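Local coordinates for putative metal binding protein RUMGNA_00854 (Ruminococcus gnavus, PDB 3U7Z) that binds calcium ions and is probably a metal-binding protein, its biological role otherwise unknown, at residues 61-75 against 89-101. Numbering follows the deposited sequence. Where two conformers were deposited one is given.
Sequences ADDSKQQWWCITKGG and DGDAFELTLKEGY. With CA (calcium ion), chain G.
W69 and L97 face each other across an antiparallel strand pair, 67-73 against 92-99. The pair belongs to the mixed sheet of a DUF4430 domain, a family grouped with the ubiquitin-like folds, and the helix 32-38 packs on the W69 side. Hydrogen-bonded pairs W68/K98, C70/T96 and T72/E94 alternate with non-hydrogen-bonded ones, W69/L97 among them. L97 lays CD1 over one face of the W69 indole, 3.9 Å from the centroid of its five-membered ring. Further along, I71 and L95 lie side by side, CG1 to CD2 3.6 Å, and both reach the helix. The aliphatic chain of K73 runs alongside the F93 ring, with CG over one face. A water joins K73 NZ to D91 OD2, which also accepts from S88 N.

The other face of the sheet carries W68, C70, T72, E94, T96 and K98. Chi1 of 54° puts W68 CG between the backbone N and the carbonyl carbon. The ring then turns one face to K98 CB, and its NE1 donates to G100 O at 2.8 Å, nearly in the ring plane. E94 bends at chi2 (80°) and brings its carboxylate to the backbone of G74 and G75, just past strand 67-73. E94 OE1 accepts two hydrogen bonds, from T72 OG1 at 2.6 Å and from G75 N at 2.8 Å. T72 OG1 meets the anti lone pair of OE1, while G75 N comes from above the carboxylate plane, 38° out of it.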
loop_
_atom_site.group_PDB
_atom_site.type_symbol
_atom_site.label_atom_id
_atom_site.label_comp_id
_atom_site.label_asym_id
_atom_site.label_seq_id
_atom_site.Cartn_x
_atom_site.Cartn_y
_atom_site.Cartn_z
ATOM N N ALA A 61 10.381 0.198 6.708
ATOM C CA ALA A 61 11.339 -0.572 5.953
ATOM C C ALA A 61 12.748 -0.092 6.311
ATOM O O ALA A 61 13.016 1.137 6.290
ATOM C CB ALA A 61 11.108 -0.432 4.455
ATOM N N ASP A 62 13.660 -1.047 6.470
ATOM C CA ASP A 62 15.084 -0.755 6.711
ATOM C C ASP A 62 15.805 -0.740 5.368
ATOM O O ASP A 62 16.111 -1.780 4.805
ATOM C CB ASP A 62 15.706 -1.782 7.689
ATOM C CG ASP A 62 17.216 -1.577 7.904
ATOM O OD1 ASP A 62 17.798 -0.586 7.413
ATOM O OD2 ASP A 62 17.805 -2.421 8.601
ATOM N N ASP A 63 16.065 0.476 4.890
ATOM C CA ASP A 63 16.752 0.747 3.635
ATOM C C ASP A 63 18.112 0.058 3.570
ATOM O O ASP A 63 18.552 -0.456 2.534
ATOM C CB ASP A 63 16.963 2.263 3.538
ATOM C CG ASP A 63 17.385 2.673 2.191
ATOM O OD1 ASP A 63 17.031 1.916 1.258
ATOM O OD2 ASP A 63 18.083 3.701 2.059
ATOM N N SER A 64 18.793 0.075 4.706
ATOM C CA SER A 64 20.134 -0.512 4.781
ATOM C C SER A 64 20.163 -2.045 4.608
ATOM O O SER A 64 21.227 -2.617 4.358
ATOM C CB SER A 64 20.813 -0.111 6.094
ATOM O OG SER A 64 20.448 -0.993 7.117
ATOM N N LYS A 65 19.007 -2.694 4.785
ATOM C CA LYS A 65 18.843 -4.136 4.508
ATOM C C LYS A 65 18.067 -4.415 3.247
ATOM O O LYS A 65 17.593 -5.530 3.038
ATOM C CB LYS A 65 18.170 -4.843 5.673
ATOM C CG LYS A 65 19.093 -4.927 6.877
ATOM C CD LYS A 65 18.499 -5.786 7.965
ATOM C CE LYS A 65 19.518 -6.068 9.086
ATOM N NZ LYS A 65 20.716 -6.910 8.735
ATOM N N GLN A 66 18.001 -3.424 2.381
ATOM C CA GLN A 66 17.353 -3.570 1.088
ATOM C C GLN A 66 15.878 -3.923 1.249
ATOM O O GLN A 66 15.337 -4.596 0.398
ATOM C CB GLN A 66 18.074 -4.620 0.213
ATOM C CG GLN A 66 19.620 -4.532 0.252
ATOM C CD GLN A 66 20.163 -3.123 0.077
ATOM O OE1 GLN A 66 19.686 -2.367 -0.771
ATOM N NE2 GLN A 66 21.183 -2.762 0.874
ATOM N N GLN A 67 15.236 -3.415 2.306
ATOM C CA GLN A 67 13.815 -3.675 2.496
ATOM C C GLN A 67 12.996 -2.584 1.842
ATOM O O GLN A 67 13.421 -1.430 1.785
ATOM C CB GLN A 67 13.476 -3.713 3.960
ATOM C CG GLN A 67 14.133 -4.799 4.708
ATOM C CD GLN A 67 13.845 -4.791 6.183
ATOM O OE1 GLN A 67 13.216 -3.887 6.728
ATOM N NE2 GLN A 67 14.358 -5.817 6.856
ATOM N N TRP A 68 11.819 -2.975 1.361
ATOM C CA TRP A 68 10.947 -2.057 0.683
ATOM C C TRP A 68 9.534 -2.591 0.704
ATOM O O TRP A 68 9.273 -3.789 0.732
ATOM C CB TRP A 68 11.402 -1.821 -0.767
ATOM C CG TRP A 68 11.582 -3.058 -1.597
ATOM C CD1 TRP A 68 12.641 -3.924 -1.515
ATOM C CD2 TRP A 68 10.819 -3.488 -2.690
ATOM N NE1 TRP A 68 12.534 -4.898 -2.434
ATOM C CE2 TRP A 68 11.427 -4.661 -3.195
ATOM C CE3 TRP A 68 9.623 -3.061 -3.255
ATOM C CZ2 TRP A 68 10.883 -5.371 -4.229
ATOM C CZ3 TRP A 68 9.143 -3.748 -4.334
ATOM C CH2 TRP A 68 9.768 -4.891 -4.806
ATOM N N TRP A 69 8.576 -1.668 0.703
ATOM C CA TRP A 69 7.145 -1.984 0.636
ATOM C C TRP A 69 6.716 -2.133 -0.801
ATOM O O TRP A 69 7.002 -1.304 -1.668
ATOM C CB TRP A 69 6.318 -0.902 1.316
ATOM C CG TRP A 69 6.463 -0.951 2.793
ATOM C CD1 TRP A 69 7.225 -0.089 3.607
ATOM C CD2 TRP A 69 5.850 -1.885 3.681
ATOM N NE1 TRP A 69 7.112 -0.485 4.903
ATOM C CE2 TRP A 69 6.295 -1.578 4.981
ATOM C CE3 TRP A 69 4.955 -2.925 3.497
ATOM C CZ2 TRP A 69 5.836 -2.282 6.091
ATOM C CZ3 TRP A 69 4.533 -3.651 4.582
ATOM C CH2 TRP A 69 4.980 -3.312 5.871
ATOM N N CYS A 70 6.003 -3.229 -1.058
ATOM C CA CYS A 70 5.525 -3.579 -2.378
ATOM C C CYS A 70 4.022 -3.626 -2.438
ATOM O O CYS A 70 3.400 -4.222 -1.585
ATOM C CB CYS A 70 6.089 -4.967 -2.719
ATOM S SG CYS A 70 5.347 -5.584 -4.245
ATOM N N ILE A 71 3.453 -3.022 -3.458
ATOM C CA ILE A 71 2.001 -3.013 -3.653
ATOM C C ILE A 71 1.624 -4.120 -4.630
ATOM O O ILE A 71 2.172 -4.183 -5.727
ATOM C CB ILE A 71 1.464 -1.707 -4.274
ATOM C CG1 ILE A 71 1.893 -0.480 -3.462
ATOM C CG2 ILE A 71 -0.095 -1.711 -4.395
ATOM C CD1 ILE A 71 1.702 0.887 -4.118
ATOM N N THR A 72 0.647 -4.960 -4.266
ATOM C CA THR A 72 0.063 -5.932 -5.195
ATOM C C THR A 72 -1.444 -5.811 -5.113
ATOM O O THR A 72 -1.983 -5.175 -4.213
ATOM C CB THR A 72 0.539 -7.359 -4.950
ATOM O OG1 THR A 72 0.341 -7.694 -3.587
ATOM C CG2 THR A 72 1.971 -7.504 -5.301
ATOM N N LYS A 73 -2.126 -6.346 -6.126
ATOM C CA LYS A 73 -3.570 -6.331 -6.183
ATOM C C LYS A 73 -3.981 -7.778 -6.473
ATOM O O LYS A 73 -3.728 -8.311 -7.555
ATOM C CB LYS A 73 -4.030 -5.341 -7.254
ATOM C CG LYS A 73 -5.557 -5.253 -7.455
ATOM C CD LYS A 73 -5.841 -4.083 -8.453
ATOM C CE LYS A 73 -6.978 -4.258 -9.420
ATOM N NZ LYS A 73 -6.738 -3.399 -10.658
ATOM N N GLY A 74 -4.536 -8.414 -5.451
ATOM C CA GLY A 74 -4.797 -9.847 -5.502
ATOM C C GLY A 74 -3.591 -10.644 -5.835
ATOM O O GLY A 74 -3.661 -11.637 -6.538
ATOM N N GLY A 75 -2.466 -10.192 -5.326
ATOM C CA GLY A 75 -1.194 -10.836 -5.529
ATOM C C GLY A 75 -0.499 -10.504 -6.838
ATOM O O GLY A 75 0.650 -10.906 -7.058
ATOM N N ASP A 89 -14.243 -0.842 -7.095
ATOM C CA ASP A 89 -15.079 -1.551 -6.149
ATOM C C ASP A 89 -14.683 -3.020 -6.133
ATOM O O ASP A 89 -14.561 -3.668 -7.169
ATOM C CB ASP A 89 -16.563 -1.352 -6.474
ATOM C CG ASP A 89 -17.469 -1.934 -5.437
ATOM O OD1 ASP A 89 -17.174 -1.903 -4.233
ATOM O OD2 ASP A 89 -18.568 -2.410 -5.858
ATOM N N GLY A 90 -14.542 -3.558 -4.932
ATOM C CA GLY A 90 -14.223 -4.961 -4.769
ATOM C C GLY A 90 -12.744 -5.281 -4.771
ATOM O O GLY A 90 -12.377 -6.428 -4.543
ATOM N N ASP A 91 -11.891 -4.292 -4.996
ATOM C CA ASP A 91 -10.460 -4.556 -5.043
ATOM C C ASP A 91 -9.929 -5.033 -3.730
ATOM O O ASP A 91 -10.349 -4.583 -2.665
ATOM C CB ASP A 91 -9.648 -3.312 -5.423
ATOM C CG ASP A 91 -9.605 -3.003 -6.912
ATOM O OD1 ASP A 91 -9.966 -3.853 -7.746
ATOM O OD2 ASP A 91 -9.147 -1.889 -7.231
ATOM N N ALA A 92 -8.946 -5.908 -3.829
ATOM C CA ALA A 92 -8.122 -6.318 -2.664
ATOM C C ALA A 92 -6.669 -5.984 -3.015
ATOM O O ALA A 92 -6.156 -6.454 -4.044
ATOM C CB ALA A 92 -8.267 -7.814 -2.418
ATOM N N PHE A 93 -6.048 -5.133 -2.214
ATOM C CA PHE A 93 -4.668 -4.770 -2.351
ATOM C C PHE A 93 -3.895 -5.327 -1.212
ATOM O O PHE A 93 -4.428 -5.555 -0.138
ATOM C CB PHE A 93 -4.457 -3.265 -2.350
ATOM C CG PHE A 93 -5.011 -2.583 -3.545
ATOM C CD1 PHE A 93 -4.253 -2.445 -4.677
ATOM C CD2 PHE A 93 -6.316 -2.038 -3.545
ATOM C CE1 PHE A 93 -4.725 -1.804 -5.826
ATOM C CE2 PHE A 93 -6.818 -1.426 -4.718
ATOM C CZ PHE A 93 -5.994 -1.298 -5.840
ATOM N N GLU A 94 -2.611 -5.553 -1.461
ATOM C CA GLU A 94 -1.688 -5.967 -0.395
ATOM C C GLU A 94 -0.496 -5.007 -0.398
ATOM O O GLU A 94 -0.048 -4.540 -1.477
ATOM C CB GLU A 94 -1.228 -7.423 -0.579
ATOM C CG GLU A 94 -2.379 -8.376 -0.824
ATOM C CD GLU A 94 -2.939 -8.415 -2.275
ATOM O OE1 GLU A 94 -2.153 -8.312 -3.249
ATOM O OE2 GLU A 94 -4.168 -8.625 -2.449
ATOM N N LEU A 95 0.024 -4.739 0.782
ATOM C CA LEU A 95 1.306 -4.012 0.983
ATOM C C LEU A 95 2.206 -4.998 1.735
ATOM O O LEU A 95 1.911 -5.392 2.857
ATOM C CB LEU A 95 1.128 -2.734 1.793
ATOM C CG LEU A 95 0.222 -1.726 1.136
ATOM C CD1 LEU A 95 -0.195 -0.620 2.072
ATOM C CD2 LEU A 95 0.798 -1.164 -0.077
ATOM N N THR A 96 3.298 -5.429 1.104
ATOM C CA THR A 96 4.162 -6.450 1.640
ATOM C C THR A 96 5.544 -5.917 1.816
ATOM O O THR A 96 6.085 -5.295 0.939
ATOM C CB THR A 96 4.250 -7.662 0.693
ATOM O OG1 THR A 96 2.930 -8.118 0.467
ATOM C CG2 THR A 96 5.065 -8.800 1.276
ATOM N N LEU A 97 6.112 -6.210 2.971
ATOM C CA LEU A 97 7.511 -5.868 3.223
ATOM C C LEU A 97 8.403 -6.892 2.549
ATOM O O LEU A 97 8.428 -8.030 2.964
ATOM C CB LEU A 97 7.815 -5.711 4.698
ATOM C CG LEU A 97 9.155 -5.067 5.044
ATOM C CD1 LEU A 97 9.370 -3.702 4.489
ATOM C CD2 LEU A 97 9.360 -5.083 6.546
ATOM N N LYS A 98 9.177 -6.441 1.544
ATOM C CA LYS A 98 10.055 -7.287 0.790
ATOM C C LYS A 98 11.492 -6.927 1.137
ATOM O O LYS A 98 11.788 -5.877 1.655
ATOM C CB LYS A 98 9.792 -7.150 -0.708
ATOM C CG LYS A 98 8.476 -7.693 -1.177
ATOM C CD LYS A 98 8.328 -7.651 -2.727
ATOM C CE LYS A 98 6.965 -8.190 -3.163
ATOM N NZ LYS A 98 6.576 -7.823 -4.564
ATOM N N GLU A 99 12.402 -7.831 0.784
ATOM C CA GLU A 99 13.828 -7.651 1.004
ATOM C C GLU A 99 14.571 -8.052 -0.273
ATOM O O GLU A 99 14.380 -9.142 -0.792
ATOM C CB GLU A 99 14.344 -8.490 2.182
ATOM C CG GLU A 99 13.477 -8.485 3.405
ATOM C CD GLU A 99 14.208 -9.031 4.606
ATOM O OE1 GLU A 99 14.439 -10.263 4.647
ATOM O OE2 GLU A 99 14.563 -8.221 5.488
ATOM N N GLY A 100 15.375 -7.150 -0.788
ATOM C CA GLY A 100 16.178 -7.413 -1.992
ATOM C C GLY A 100 15.393 -7.414 -3.275
ATOM O O GLY A 100 14.278 -6.961 -3.318
ATOM N N TYR A 101 15.940 -8.043 -4.284
ATOM C CA TYR A 101 15.463 -7.893 -5.647
ATOM C C TYR A 101 15.887 -9.084 -6.470
ATOM O O TYR A 101 16.956 -9.653 -6.188
ATOM C CB TYR A 101 15.967 -6.591 -6.232
ATOM C CG TYR A 101 15.232 -6.122 -7.442
ATOM C CD1 TYR A 101 13.875 -5.841 -7.386
ATOM C CD2 TYR A 101 15.887 -5.900 -8.638
ATOM C CE1 TYR A 101 13.178 -5.401 -8.475
ATOM C CE2 TYR A 101 15.216 -5.434 -9.763
ATOM C CZ TYR A 101 13.862 -5.203 -9.678
ATOM O OH TYR A 101 13.152 -4.836 -10.789
ATOM O OXT TYR A 101 15.170 -9.529 -7.401
HETATM CA CA CA G . -20.304 -2.556 -7.259
HETATM O O HOH W 1 2.248 -6.775 -1.845
HETATM O O HOH W 2 -8.615 -1.188 -9.738
#